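Local coordinates for germination protein (Bacillus megaterium, PDB 6O59) that probably helps to sense nutrient germinants, being the N-terminal domain of the A subunit of a spore germinant receptor, at residues 26-31 / 44-49; 38-43 / 112-117; 107-112 / 120-125; 170-175 / 186-191; 174-179 / 203-208. One frame throughout, in Å; residues are numbered along the deposited sequence.

Contact 1: 26-31 / 44-49; sequences DIVIRH and IVYIEG
V28 and Y46 exchange two backbone hydrogen bonds, from V28 N to Y46 O at 2.8 Å and from Y46 N to V28 O at 3.0 Å. R30 and I44 do the same two residues along, and a fifth bond, from E48 N to D26 O at 2.9 Å, continues the ladder beyond the strands proper. Two side chains turn their charge to partners elsewhere: D26 OD1 forms a salt bridge with R161, and R30 NE donates to Q57 of helix 54-62. R30 NH2 also comes to 3.0 Å from Y46 OH, but the angle is poor for a hydrogen bond. The hydroxyl sits over one face of the guanidinium, whose plane stands 83° from that of the phenol ring. The pairing belongs to the hairpin of strands 27-34 and 40-47, which opens the first antiparallel sheet, with 27-34 as its outermost strand in the chain. V28 and Y46 lie alongside each other on one face of this hairpin. With its CG between backbone N and carbonyl carbon (chi1 65°), the tyrosine ring leans over the neighbouring strand, and V28 CB makes a CH-pi contact 3.9 Å from the ring centroid. V28 CG1 reaches toward the phenol end, while CG2 meets E48 OE2 at 3.5 Å. On the opposite face, I27 CG1 packs on I47 CG1 at 3.8 Å, and I29 CG1 touches V45 CG2 at 4.1 Å. Helix 10-20 covers I29 and V45, and helix 98-106 reaches V45 and I47 on this side.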
# COMPACT_ATOMS: atom_id res chain seq x y z
N ASP A 26 -3.61 0.55 1.66
CA ASP A 26 -3.02 -0.72 2.06
C ASP A 26 -1.84 -0.57 3.01
O ASP A 26 -1.24 -1.57 3.40
CB ASP A 26 -2.60 -1.54 0.82
CG ASP A 26 -1.54 -0.93 -0.08
OD1 ASP A 26 -1.31 0.29 0.01
OD2 ASP A 26 -0.97 -1.68 -0.89
N ILE A 27 -1.52 0.66 3.39
CA ILE A 27 -0.44 0.88 4.34
C ILE A 27 -1.04 0.86 5.75
O ILE A 27 -1.87 1.70 6.10
CB ILE A 27 0.35 2.16 3.99
CG1 ILE A 27 1.17 1.89 2.71
CG2 ILE A 27 1.27 2.57 5.16
CD1 ILE A 27 1.45 2.99 1.95
N VAL A 28 -0.65 -0.16 6.54
CA VAL A 28 -1.15 -0.41 7.90
C VAL A 28 -0.20 0.16 8.96
O VAL A 28 1.01 -0.08 8.92
CB VAL A 28 -1.40 -1.92 8.15
CG1 VAL A 28 -2.00 -2.17 9.52
CG2 VAL A 28 -2.28 -2.52 7.08
N ILE A 29 -0.79 0.90 9.92
CA ILE A 29 -0.14 1.47 11.09
C ILE A 29 -0.79 0.84 12.33
O ILE A 29 -1.98 1.05 12.59
CB ILE A 29 -0.21 3.03 11.12
CG1 ILE A 29 0.56 3.63 9.92
CG2 ILE A 29 0.33 3.57 12.47
CD1 ILE A 29 0.39 5.12 9.65
N ARG A 30 -0.02 0.04 13.07
CA ARG A 30 -0.49 -0.58 14.31
C ARG A 30 0.15 0.13 15.49
O ARG A 30 1.36 0.03 15.69
CB ARG A 30 -0.19 -2.09 14.34
CG ARG A 30 -0.85 -2.91 13.25
CD ARG A 30 -2.13 -3.52 13.71
NE ARG A 30 -2.42 -4.75 12.97
CZ ARG A 30 -3.34 -4.85 12.02
NH1 ARG A 30 -4.08 -3.80 11.68
NH2 ARG A 30 -3.54 -6.01 11.41
N HIS A 31 -0.63 0.89 16.23
CA HIS A 31 -0.11 1.56 17.42
C HIS A 31 -0.05 0.60 18.57
O HIS A 31 -0.96 -0.22 18.75
CB HIS A 31 -0.96 2.76 17.81
CG HIS A 31 -0.89 3.89 16.85
ND1 HIS A 31 -1.85 4.05 15.86
CD2 HIS A 31 0.02 4.89 16.75
CE1 HIS A 31 -1.49 5.14 15.19
NE2 HIS A 31 -0.37 5.67 15.69
N ILE A 44 3.99 -0.25 14.40
CA ILE A 44 4.36 -1.18 13.32
C ILE A 44 3.76 -0.62 12.04
O ILE A 44 2.55 -0.35 11.99
CB ILE A 44 3.95 -2.67 13.51
CG1 ILE A 44 3.90 -3.08 15.00
CG2 ILE A 44 4.88 -3.58 12.67
CD1 ILE A 44 3.33 -4.49 15.27
N VAL A 45 4.60 -0.40 11.03
CA VAL A 45 4.15 0.11 9.74
C VAL A 45 4.52 -0.91 8.68
O VAL A 45 5.70 -1.25 8.54
CB VAL A 45 4.69 1.54 9.38
CG1 VAL A 45 4.08 2.05 8.08
CG2 VAL A 45 4.44 2.54 10.51
N TYR A 46 3.52 -1.40 7.92
CA TYR A 46 3.74 -2.37 6.85
C TYR A 46 2.67 -2.26 5.75
O TYR A 46 1.56 -1.80 6.01
CB TYR A 46 3.77 -3.80 7.44
CG TYR A 46 2.47 -4.27 8.05
CD1 TYR A 46 2.14 -3.96 9.37
CD2 TYR A 46 1.58 -5.06 7.32
CE1 TYR A 46 0.94 -4.39 9.93
CE2 TYR A 46 0.37 -5.48 7.87
CZ TYR A 46 0.06 -5.15 9.18
OH TYR A 46 -1.13 -5.60 9.73
N ILE A 47 3.01 -2.73 4.52
CA ILE A 47 2.07 -2.80 3.39
C ILE A 47 1.38 -4.17 3.43
O ILE A 47 2.04 -5.22 3.36
CB ILE A 47 2.70 -2.52 1.97
CG1 ILE A 47 3.36 -1.14 1.88
CG2 ILE A 47 1.68 -2.68 0.86
CD1 ILE A 47 4.18 -1.03 0.71
N GLU A 48 0.04 -4.14 3.52
CA GLU A 48 -0.87 -5.27 3.54
C GLU A 48 -0.63 -6.24 2.36
O GLU A 48 -0.51 -5.81 1.20
CB GLU A 48 -2.31 -4.72 3.46
CG GLU A 48 -3.26 -5.12 4.57
CD GLU A 48 -4.55 -4.31 4.60
OE1 GLU A 48 -5.02 -3.89 3.52
OE2 GLU A 48 -5.09 -4.11 5.71
N GLY A 49 -0.57 -7.53 2.69
CA GLY A 49 -0.48 -8.62 1.73
C GLY A 49 0.83 -8.92 1.05
O GLY A 49 0.88 -9.86 0.25

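Contact 2: 38-43 / 112-117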
# COMPACT_ATOMS: atom_id res chain seq x y z
N ASN A 38 3.90 1.31 30.37
CA ASN A 38 3.44 1.47 28.98
C ASN A 38 3.45 2.97 28.58
O ASN A 38 2.50 3.49 28.00
CB ASN A 38 2.06 0.82 28.76
CG ASN A 38 2.10 -0.67 28.95
OD1 ASN A 38 2.53 -1.43 28.06
ND2 ASN A 38 1.68 -1.13 30.12
N SER A 39 4.55 3.65 28.95
CA SER A 39 4.80 5.08 28.73
C SER A 39 5.32 5.36 27.33
O SER A 39 5.07 6.44 26.79
CB SER A 39 5.80 5.59 29.76
OG SER A 39 7.08 5.00 29.58
N LEU A 40 6.07 4.41 26.76
CA LEU A 40 6.69 4.63 25.46
C LEU A 40 5.81 4.13 24.32
O LEU A 40 5.57 2.93 24.19
CB LEU A 40 8.06 3.95 25.44
CG LEU A 40 9.08 4.48 24.46
CD1 LEU A 40 9.42 5.92 24.73
CD2 LEU A 40 10.33 3.66 24.54
N ALA A 41 5.34 5.07 23.48
CA ALA A 41 4.53 4.76 22.32
C ALA A 41 5.41 4.25 21.20
O ALA A 41 6.52 4.75 21.00
CB ALA A 41 3.78 6.00 21.86
N ALA A 42 4.94 3.22 20.48
CA ALA A 42 5.62 2.63 19.33
C ALA A 42 4.60 2.28 18.26
O ALA A 42 3.39 2.27 18.53
CB ALA A 42 6.40 1.39 19.76
N ALA A 43 5.06 2.02 17.03
CA ALA A 43 4.18 1.66 15.91
C ALA A 43 4.83 0.66 14.96
O ALA A 43 6.05 0.72 14.74
CB ALA A 43 3.75 2.90 15.13
N LEU A 112 9.51 -0.68 12.47
CA LEU A 112 9.24 -0.50 13.88
C LEU A 112 9.73 0.91 14.26
O LEU A 112 10.92 1.21 14.15
CB LEU A 112 9.85 -1.61 14.76
CG LEU A 112 9.78 -1.35 16.27
CD1 LEU A 112 8.37 -1.41 16.79
CD2 LEU A 112 10.67 -2.29 17.02
N ILE A 113 8.79 1.78 14.62
CA ILE A 113 9.07 3.17 14.97
C ILE A 113 8.74 3.39 16.46
O ILE A 113 7.67 2.99 16.91
CB ILE A 113 8.29 4.13 14.02
CG1 ILE A 113 8.41 3.67 12.53
CG2 ILE A 113 8.74 5.60 14.22
CD1 ILE A 113 7.85 4.59 11.46
N VAL A 114 9.69 3.98 17.21
CA VAL A 114 9.55 4.23 18.65
C VAL A 114 9.56 5.76 18.92
O VAL A 114 10.33 6.51 18.30
CB VAL A 114 10.63 3.44 19.46
CG1 VAL A 114 10.47 3.66 20.97
CG2 VAL A 114 10.58 1.94 19.13
N ASP A 115 8.68 6.20 19.86
CA ASP A 115 8.31 7.55 20.30
C ASP A 115 9.34 8.63 20.08
O ASP A 115 8.94 9.71 19.64
CB ASP A 115 7.91 7.58 21.78
CG ASP A 115 6.92 8.69 22.17
OD1 ASP A 115 6.67 9.60 21.32
OD2 ASP A 115 6.39 8.65 23.31
N GLY A 116 10.60 8.40 20.43
CA GLY A 116 11.62 9.43 20.26
C GLY A 116 12.99 8.94 19.85
O GLY A 116 13.99 9.54 20.26
N ILE A 117 13.05 7.85 19.09
CA ILE A 117 14.38 7.28 18.79
C ILE A 117 14.99 7.89 17.53
O ILE A 117 16.20 8.10 17.55
CB ILE A 117 14.34 5.75 18.76
CG1 ILE A 117 14.81 5.18 20.10
CG2 ILE A 117 15.20 5.24 17.63
CD1 ILE A 117 13.73 4.51 20.88
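L40 and V114 meet at about a right angle, the CD2 methyl of the leucine resting 3.6 Å from V114 CG1. The other leucine methyl, CD1, lies 3.7 Å from D115 CB, so the fork of L40 spans two successive residues, V114 and D115, of segment 112-117. Its CG stands opposite the backbone N across the CA-CB bond (chi1 -156°), which carries both methyls toward V114 and D115. Between the two strands A43 and I113 form a hydrogen-bonded antiparallel pair, with A43 N to I113 O at 2.8 Å and I113 N to A43 O at 2.9 Å. D115 N adds a third bond, to A41 O at 2.8 Å, just past the end of strand 110-114. Here strand 40-47, an inner strand of the sheet, pairs with its hairpin partner 27-34 along one edge and with 110-114 along the other, joining parts of the chain far apart in sequence. A42 and V114 form the non-hydrogen-bonded pair beside it, with A42 CB 4.3 Å from V114 CG2. The A42 CB methyl also lies 3.5 Å from I113 O. Outward from the A43 and I113 face stands helix 10-20, through L10 and I17; on the V114 face, L79 of helix 78-86 packs against V114. A backbone hydrogen bond from I117 N to V114 O accompanies the turn after the strand.

Contact 3: 107-112 / 120-125; sequences SGDSLL and VLSVST
L111 packs across the strands against V120 and S122, beginning at its CB, which lies 3.8 Å from V120 CG1. Its CG is placed opposite the carbonyl carbon and beside the backbone N (chi1 -49°), and from there the CD2 branch turns back over the neighbouring strand. That methyl comes to 4.0 Å from the same V120 CG1 and to 3.5 Å from S122 OG, a hydroxyl whose hydrogen-bonding partner is S104 OG of helix 98-106. L101 and S104 of this helix also touch the L111 side chain, lying against the sheet face that L111 and S122 share. The backbones form the hairpin of strands 110-114 and 120-124, with reciprocal hydrogen bonds in the S110/V123 and L112/L121 pairs; L112 N to L121 O measures 2.8 Å. On the opposite face S110 CB meets V123 CG1 at 3.9 Å, while S110 OG is hydrogen-bonded to N53 ND2. Where the chain enters the hairpin, G108 with its positive phi is the C-prime residue of a Schellman motif that ends helix 98-106. D109 follows directly and lays its carboxylate against the other strand, OD1 lying 3.4 Å from S124 CB and OD2 3.8 Å from S122 CB.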
# COMPACT_ATOMS: atom_id res chain seq x y z
N SER A 107 9.30 -2.64 -0.25
CA SER A 107 9.83 -3.96 -0.57
C SER A 107 9.27 -5.06 0.37
O SER A 107 9.82 -6.17 0.43
CB SER A 107 11.36 -3.92 -0.51
OG SER A 107 11.77 -3.80 0.83
N GLY A 108 8.19 -4.76 1.07
CA GLY A 108 7.56 -5.73 1.95
C GLY A 108 8.17 -5.92 3.32
O GLY A 108 7.94 -6.96 3.94
N ASP A 109 8.95 -4.94 3.83
CA ASP A 109 9.50 -5.05 5.18
C ASP A 109 8.52 -4.49 6.19
O ASP A 109 7.57 -3.80 5.81
CB ASP A 109 10.85 -4.31 5.31
CG ASP A 109 12.07 -4.99 4.71
OD1 ASP A 109 11.94 -6.10 4.17
OD2 ASP A 109 13.17 -4.40 4.80
N SER A 110 8.72 -4.78 7.47
CA SER A 110 7.91 -4.18 8.52
C SER A 110 8.77 -3.18 9.26
O SER A 110 9.94 -3.47 9.57
CB SER A 110 7.35 -5.23 9.47
OG SER A 110 6.59 -6.16 8.72
N LEU A 111 8.24 -1.98 9.44
CA LEU A 111 8.95 -0.93 10.14
C LEU A 111 8.54 -0.91 11.58
O LEU A 111 7.36 -1.10 11.89
CB LEU A 111 8.73 0.47 9.51
CG LEU A 111 8.90 0.64 7.99
CD1 LEU A 111 8.55 2.03 7.58
CD2 LEU A 111 10.29 0.30 7.53
N LEU A 112 9.51 -0.68 12.47
CA LEU A 112 9.24 -0.50 13.88
C LEU A 112 9.73 0.91 14.26
O LEU A 112 10.92 1.21 14.15
CB LEU A 112 9.85 -1.61 14.76
CG LEU A 112 9.78 -1.35 16.27
CD1 LEU A 112 8.37 -1.41 16.79
CD2 LEU A 112 10.67 -2.29 17.02
N VAL A 120 14.82 3.92 12.47
CA VAL A 120 13.68 2.98 12.28
C VAL A 120 14.24 1.59 12.04
O VAL A 120 15.23 1.47 11.33
CB VAL A 120 12.78 3.45 11.13
CG1 VAL A 120 11.85 2.37 10.64
CG2 VAL A 120 11.99 4.68 11.54
N LEU A 121 13.64 0.59 12.67
CA LEU A 121 14.08 -0.81 12.48
C LEU A 121 13.24 -1.47 11.38
O LEU A 121 12.03 -1.35 11.43
CB LEU A 121 13.91 -1.55 13.80
CG LEU A 121 14.21 -3.05 13.76
CD1 LEU A 121 14.39 -3.59 15.15
CD2 LEU A 121 13.10 -3.79 13.04
N SER A 122 13.92 -2.08 10.42
CA SER A 122 13.30 -2.86 9.33
C SER A 122 13.50 -4.36 9.51
O SER A 122 14.63 -4.81 9.77
CB SER A 122 13.87 -2.44 7.98
OG SER A 122 13.54 -1.11 7.61
N VAL A 123 12.45 -5.15 9.32
CA VAL A 123 12.58 -6.60 9.42
C VAL A 123 11.97 -7.24 8.16
O VAL A 123 10.90 -6.83 7.71
CB VAL A 123 12.01 -7.19 10.75
CG1 VAL A 123 10.58 -6.72 11.05
CG2 VAL A 123 12.13 -8.70 10.80
N SER A 124 12.69 -8.22 7.58
CA SER A 124 12.28 -8.95 6.39
C SER A 124 11.94 -10.42 6.72
O SER A 124 12.70 -11.07 7.43
CB SER A 124 13.39 -8.90 5.35
OG SER A 124 12.97 -9.54 4.15
N THR A 125 10.83 -10.94 6.16
CA THR A 125 10.37 -12.33 6.34
C THR A 125 10.55 -13.17 5.02
O THR A 125 10.37 -14.40 5.05
CB THR A 125 8.92 -12.35 6.88
OG1 THR A 125 8.84 -11.52 8.05
CG2 THR A 125 8.46 -13.75 7.26

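Contact 4: 170-175 / 186-191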
# COMPACT_ATOMS: atom_id res chain seq x y z
N TRP A 170 0.04 5.61 -5.47
CA TRP A 170 -1.01 5.99 -4.54
C TRP A 170 -2.32 5.24 -4.85
O TRP A 170 -2.73 5.14 -6.01
CB TRP A 170 -1.20 7.51 -4.57
CG TRP A 170 -0.05 8.28 -3.97
CD1 TRP A 170 1.12 7.77 -3.49
CD2 TRP A 170 0.04 9.70 -3.81
NE1 TRP A 170 1.93 8.78 -3.04
CE2 TRP A 170 1.29 9.98 -3.23
CE3 TRP A 170 -0.83 10.77 -4.09
CZ2 TRP A 170 1.69 11.28 -2.90
CZ3 TRP A 170 -0.43 12.06 -3.78
CH2 TRP A 170 0.82 12.31 -3.20
N LEU A 171 -2.90 4.60 -3.79
CA LEU A 171 -4.13 3.78 -3.80
C LEU A 171 -5.26 4.50 -3.05
O LEU A 171 -5.07 4.89 -1.90
CB LEU A 171 -3.86 2.40 -3.15
CG LEU A 171 -3.20 1.29 -4.00
CD1 LEU A 171 -1.79 1.63 -4.44
CD2 LEU A 171 -3.10 0.02 -3.20
N GLU A 172 -6.43 4.67 -3.71
CA GLU A 172 -7.61 5.41 -3.25
C GLU A 172 -8.79 4.47 -3.27
O GLU A 172 -9.19 3.99 -4.34
CB GLU A 172 -7.83 6.63 -4.17
CG GLU A 172 -8.71 7.71 -3.58
CD GLU A 172 -9.11 8.79 -4.56
OE1 GLU A 172 -8.26 9.23 -5.37
OE2 GLU A 172 -10.29 9.21 -4.51
N SER A 173 -9.31 4.14 -2.09
CA SER A 173 -10.47 3.27 -1.94
C SER A 173 -11.75 4.08 -1.95
O SER A 173 -11.79 5.18 -1.39
CB SER A 173 -10.37 2.45 -0.66
OG SER A 173 -9.35 1.48 -0.84
N MET A 174 -12.78 3.58 -2.62
CA MET A 174 -14.07 4.27 -2.71
C MET A 174 -15.21 3.26 -2.91
O MET A 174 -14.97 2.07 -3.15
CB MET A 174 -14.08 5.39 -3.79
CG MET A 174 -13.83 4.92 -5.20
SD MET A 174 -13.14 6.22 -6.26
CE MET A 174 -14.62 7.31 -6.50
N LYS A 175 -16.45 3.73 -2.73
CA LYS A 175 -17.68 2.96 -2.86
C LYS A 175 -18.47 3.58 -3.98
O LYS A 175 -19.01 4.68 -3.84
CB LYS A 175 -18.46 2.91 -1.54
CG LYS A 175 -17.89 1.89 -0.57
CD LYS A 175 -18.61 1.87 0.76
CE LYS A 175 -17.81 1.20 1.87
NZ LYS A 175 -17.83 -0.28 1.81
N LEU A 186 -8.73 2.53 -6.66
CA LEU A 186 -8.12 3.30 -7.75
C LEU A 186 -6.59 3.41 -7.52
O LEU A 186 -6.17 3.63 -6.39
CB LEU A 186 -8.79 4.68 -7.73
CG LEU A 186 -8.54 5.64 -8.89
CD1 LEU A 186 -9.76 6.46 -9.15
CD2 LEU A 186 -7.38 6.58 -8.60
N MET A 187 -5.79 3.29 -8.57
CA MET A 187 -4.32 3.37 -8.55
C MET A 187 -3.77 4.33 -9.60
O MET A 187 -4.24 4.32 -10.74
CB MET A 187 -3.72 2.00 -8.85
CG MET A 187 -3.32 1.22 -7.68
SD MET A 187 -2.66 -0.31 -8.39
CE MET A 187 -2.93 -1.41 -7.03
N TYR A 188 -2.71 5.07 -9.26
CA TYR A 188 -1.97 5.96 -10.16
C TYR A 188 -0.62 6.27 -9.54
O TYR A 188 -0.49 6.23 -8.31
CB TYR A 188 -2.77 7.25 -10.47
CG TYR A 188 -2.98 8.16 -9.28
CD1 TYR A 188 -4.04 7.95 -8.39
CD2 TYR A 188 -2.14 9.25 -9.05
CE1 TYR A 188 -4.23 8.78 -7.29
CE2 TYR A 188 -2.32 10.09 -7.95
CZ TYR A 188 -3.37 9.85 -7.07
OH TYR A 188 -3.54 10.69 -5.99
N ILE A 189 0.40 6.57 -10.37
CA ILE A 189 1.71 6.94 -9.84
C ILE A 189 1.76 8.46 -9.82
O ILE A 189 1.82 9.11 -10.88
CB ILE A 189 2.95 6.30 -10.55
CG1 ILE A 189 2.89 4.76 -10.54
CG2 ILE A 189 4.26 6.79 -9.90
CD1 ILE A 189 3.92 4.04 -11.43
N HIS A 190 1.71 9.02 -8.61
CA HIS A 190 1.81 10.45 -8.34
C HIS A 190 3.11 11.01 -8.96
O HIS A 190 4.19 10.49 -8.71
CB HIS A 190 1.79 10.68 -6.82
CG HIS A 190 2.20 12.05 -6.43
ND1 HIS A 190 1.32 13.11 -6.51
CD2 HIS A 190 3.40 12.51 -6.00
CE1 HIS A 190 2.01 14.17 -6.12
NE2 HIS A 190 3.26 13.86 -5.81
N GLY A 191 2.97 12.04 -9.78
CA GLY A 191 4.13 12.65 -10.44
C GLY A 191 4.35 12.16 -11.86
O GLY A 191 5.03 12.84 -12.64
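W170 and Y188 are joined by reciprocal backbone hydrogen bonds, W170 N to Y188 O at 3.0 Å and Y188 N to W170 O at a longer 3.3 Å. E172 and L186 repeat the pattern two residues on, with L186 N to E172 O at 2.8 Å. The aromatic contacts gather round the indole. H190 lies side by side with it in an offset stack, its ring centroid 4.0 Å from that of the six-membered ring and the planes only 9° apart. H190 CB sits over the same indole face as a CH-pi donor, close above the centre of the six-membered ring. Y188 approaches differently: its OH comes in at the indole edge, in plane, 3.3 Å from W170 CE3, while W170 CB lies over one face of the phenol ring. Y188 CG is held between its backbone N and carbonyl carbon (chi1 66°), which swings the ring toward the other strand. Apolar packing occupies the opposite face of the hairpin, where L171 and M187 run alongside each other and L171 CD1 meets M187 CG at 3.6 Å. The charge of E172 is engaged in a salt bridge with R202. Helix 153-163 packs over L171 and M187, helix 195-206 over L186 and Y188, and strand 252-256 continues the sheet beyond 182-189, leaving 169-176 as an outermost strand in the chain.

Contact 5: 174-179 / 203-208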
# COMPACT_ATOMS: atom_id res chain seq x y z
N MET A 174 -12.78 3.58 -2.62
CA MET A 174 -14.07 4.27 -2.71
C MET A 174 -15.21 3.26 -2.91
O MET A 174 -14.97 2.07 -3.15
CB MET A 174 -14.08 5.39 -3.79
CG MET A 174 -13.83 4.92 -5.20
SD MET A 174 -13.14 6.22 -6.26
CE MET A 174 -14.62 7.31 -6.50
N LYS A 175 -16.45 3.73 -2.73
CA LYS A 175 -17.68 2.96 -2.86
C LYS A 175 -18.47 3.58 -3.98
O LYS A 175 -19.01 4.68 -3.84
CB LYS A 175 -18.46 2.91 -1.54
CG LYS A 175 -17.89 1.89 -0.57
CD LYS A 175 -18.61 1.87 0.76
CE LYS A 175 -17.81 1.20 1.87
NZ LYS A 175 -17.83 -0.28 1.81
N ILE A 176 -18.48 2.91 -5.13
CA ILE A 176 -19.20 3.38 -6.31
C ILE A 176 -20.37 2.44 -6.56
O ILE A 176 -20.34 1.30 -6.11
CB ILE A 176 -18.27 3.50 -7.55
CG1 ILE A 176 -17.73 2.13 -7.99
CG2 ILE A 176 -17.13 4.49 -7.28
CD1 ILE A 176 -17.50 1.98 -9.44
N GLY A 177 -21.39 2.92 -7.25
CA GLY A 177 -22.56 2.11 -7.57
C GLY A 177 -23.80 2.95 -7.72
O GLY A 177 -24.00 3.91 -6.97
N ARG A 178 -24.65 2.56 -8.70
CA ARG A 178 -25.89 3.25 -8.98
C ARG A 178 -26.96 2.89 -7.94
O ARG A 178 -27.37 3.78 -7.18
CB ARG A 178 -26.38 2.97 -10.42
CG ARG A 178 -27.50 3.91 -10.84
CD ARG A 178 -27.89 3.81 -12.30
NE ARG A 178 -28.34 2.47 -12.67
CZ ARG A 178 -29.59 2.04 -12.60
NH1 ARG A 178 -30.56 2.84 -12.16
NH2 ARG A 178 -29.89 0.80 -12.96
N VAL A 179 -27.40 1.61 -7.88
CA VAL A 179 -28.45 1.15 -6.95
C VAL A 179 -27.85 0.78 -5.58
O VAL A 179 -28.30 1.29 -4.54
CB VAL A 179 -29.29 -0.02 -7.56
CG1 VAL A 179 -30.41 -0.44 -6.61
CG2 VAL A 179 -29.87 0.37 -8.91
N LYS A 203 -13.81 11.59 -10.70
CA LYS A 203 -15.10 12.26 -10.82
C LYS A 203 -16.11 11.36 -11.56
O LYS A 203 -17.20 11.15 -11.06
CB LYS A 203 -14.92 13.62 -11.53
CG LYS A 203 -16.20 14.36 -11.93
CD LYS A 203 -15.88 15.49 -12.91
CE LYS A 203 -17.08 15.93 -13.71
NZ LYS A 203 -16.72 16.97 -14.71
N ARG A 204 -15.71 10.80 -12.72
CA ARG A 204 -16.56 9.91 -13.53
C ARG A 204 -16.92 8.64 -12.78
O ARG A 204 -18.07 8.20 -12.85
CB ARG A 204 -15.88 9.54 -14.87
CG ARG A 204 -15.74 10.69 -15.86
CD ARG A 204 -17.06 11.32 -16.27
NE ARG A 204 -16.99 11.95 -17.59
CZ ARG A 204 -16.47 13.15 -17.83
NH1 ARG A 204 -15.93 13.86 -16.84
NH2 ARG A 204 -16.47 13.65 -19.06
N LEU A 205 -15.94 8.05 -12.07
CA LEU A 205 -16.09 6.82 -11.30
C LEU A 205 -17.16 6.95 -10.24
O LEU A 205 -18.03 6.09 -10.14
CB LEU A 205 -14.77 6.42 -10.65
CG LEU A 205 -13.89 5.46 -11.42
CD1 LEU A 205 -12.77 4.99 -10.55
CD2 LEU A 205 -14.68 4.25 -11.89
N LYS A 206 -17.11 8.04 -9.48
CA LYS A 206 -18.04 8.34 -8.40
C LYS A 206 -19.52 8.24 -8.85
O LYS A 206 -20.36 7.81 -8.06
CB LYS A 206 -17.74 9.75 -7.84
CG LYS A 206 -18.42 10.10 -6.51
CD LYS A 206 -17.89 9.28 -5.31
CE LYS A 206 -18.91 8.28 -4.79
NZ LYS A 206 -18.32 7.37 -3.78
N ASN A 207 -19.81 8.58 -10.12
CA ASN A 207 -21.17 8.55 -10.67
C ASN A 207 -21.36 7.50 -11.79
O ASN A 207 -22.41 7.50 -12.44
CB ASN A 207 -21.54 9.94 -11.20
CG ASN A 207 -21.21 11.08 -10.27
OD1 ASN A 207 -20.21 11.79 -10.45
ND2 ASN A 207 -22.04 11.28 -9.25
N ILE A 208 -20.38 6.60 -11.99
CA ILE A 208 -20.46 5.57 -13.03
C ILE A 208 -21.44 4.45 -12.63
O ILE A 208 -21.60 4.14 -11.44
CB ILE A 208 -19.04 4.99 -13.39
CG1 ILE A 208 -19.00 4.43 -14.83
CG2 ILE A 208 -18.54 3.94 -12.37
CD1 ILE A 208 -17.58 4.03 -15.38
O HOH W 1 -21.37 5.37 -8.72
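I176 supplies the close-packed part, its side chain directed at the end of helix 195-206 and the turn after it. The CG2 methyl abuts the backbone of L205, 3.4 Å from L205 O, while CD1 meets I208 CG2 at 3.7 Å, the two isoleucines lying side by side and pointing the same way. With CG1 between its backbone N and carbonyl carbon (chi1 65°), I176 sends CG2 to the last turn of the helix and CD1 to I208 in the turn that follows. Beside it the M174 CE methyl lies 4.0 Å from K206 N and equally near K206 CD, and touches L205 CB. The outer side is looser and polar. K206 bends back at chi2 and chi3 so that NZ can donate to K175 O at 2.8 Å, approaching from above the carbonyl plane, 39° out of it. A water molecule bridges the backbones, accepting from G177 N at 2.9 Å and donating to K206 O at 2.7 Å and to I208 O at 3.0 Å. Beyond it R178 leads away to a salt bridge with D209. The contact is helix-on-sheet packing of an alpha+beta fold with an antiparallel sheet: the helix that follows the hairpin 169-176/182-189 returns over one face of it and closes against the C-terminal end of its first strand, 169-176.

How the contacts relate
Contacts 1, 2 and 3 step across one antiparallel sheet, from strand 27-34 through 40-47 and 110-114 to 120-124, with neighbouring centres 16 Å apart and L112 shared by contacts 2 and 3. Contacts 4 and 5 come later in the chain and belong to a second sheet and its helix; both use strand 169-176 and share M174 and K175. Contacts 2 and 5 lie on opposite sides of the chain's centre, about 40 Å apart between centres. The two halves touch through D26, in the loop just before strand 27-34, and L171 of contact 4. Both sheets have five strands in the order 1-2-4-5-3, so this receptor domain is built from two similarly ordered alpha+beta halves.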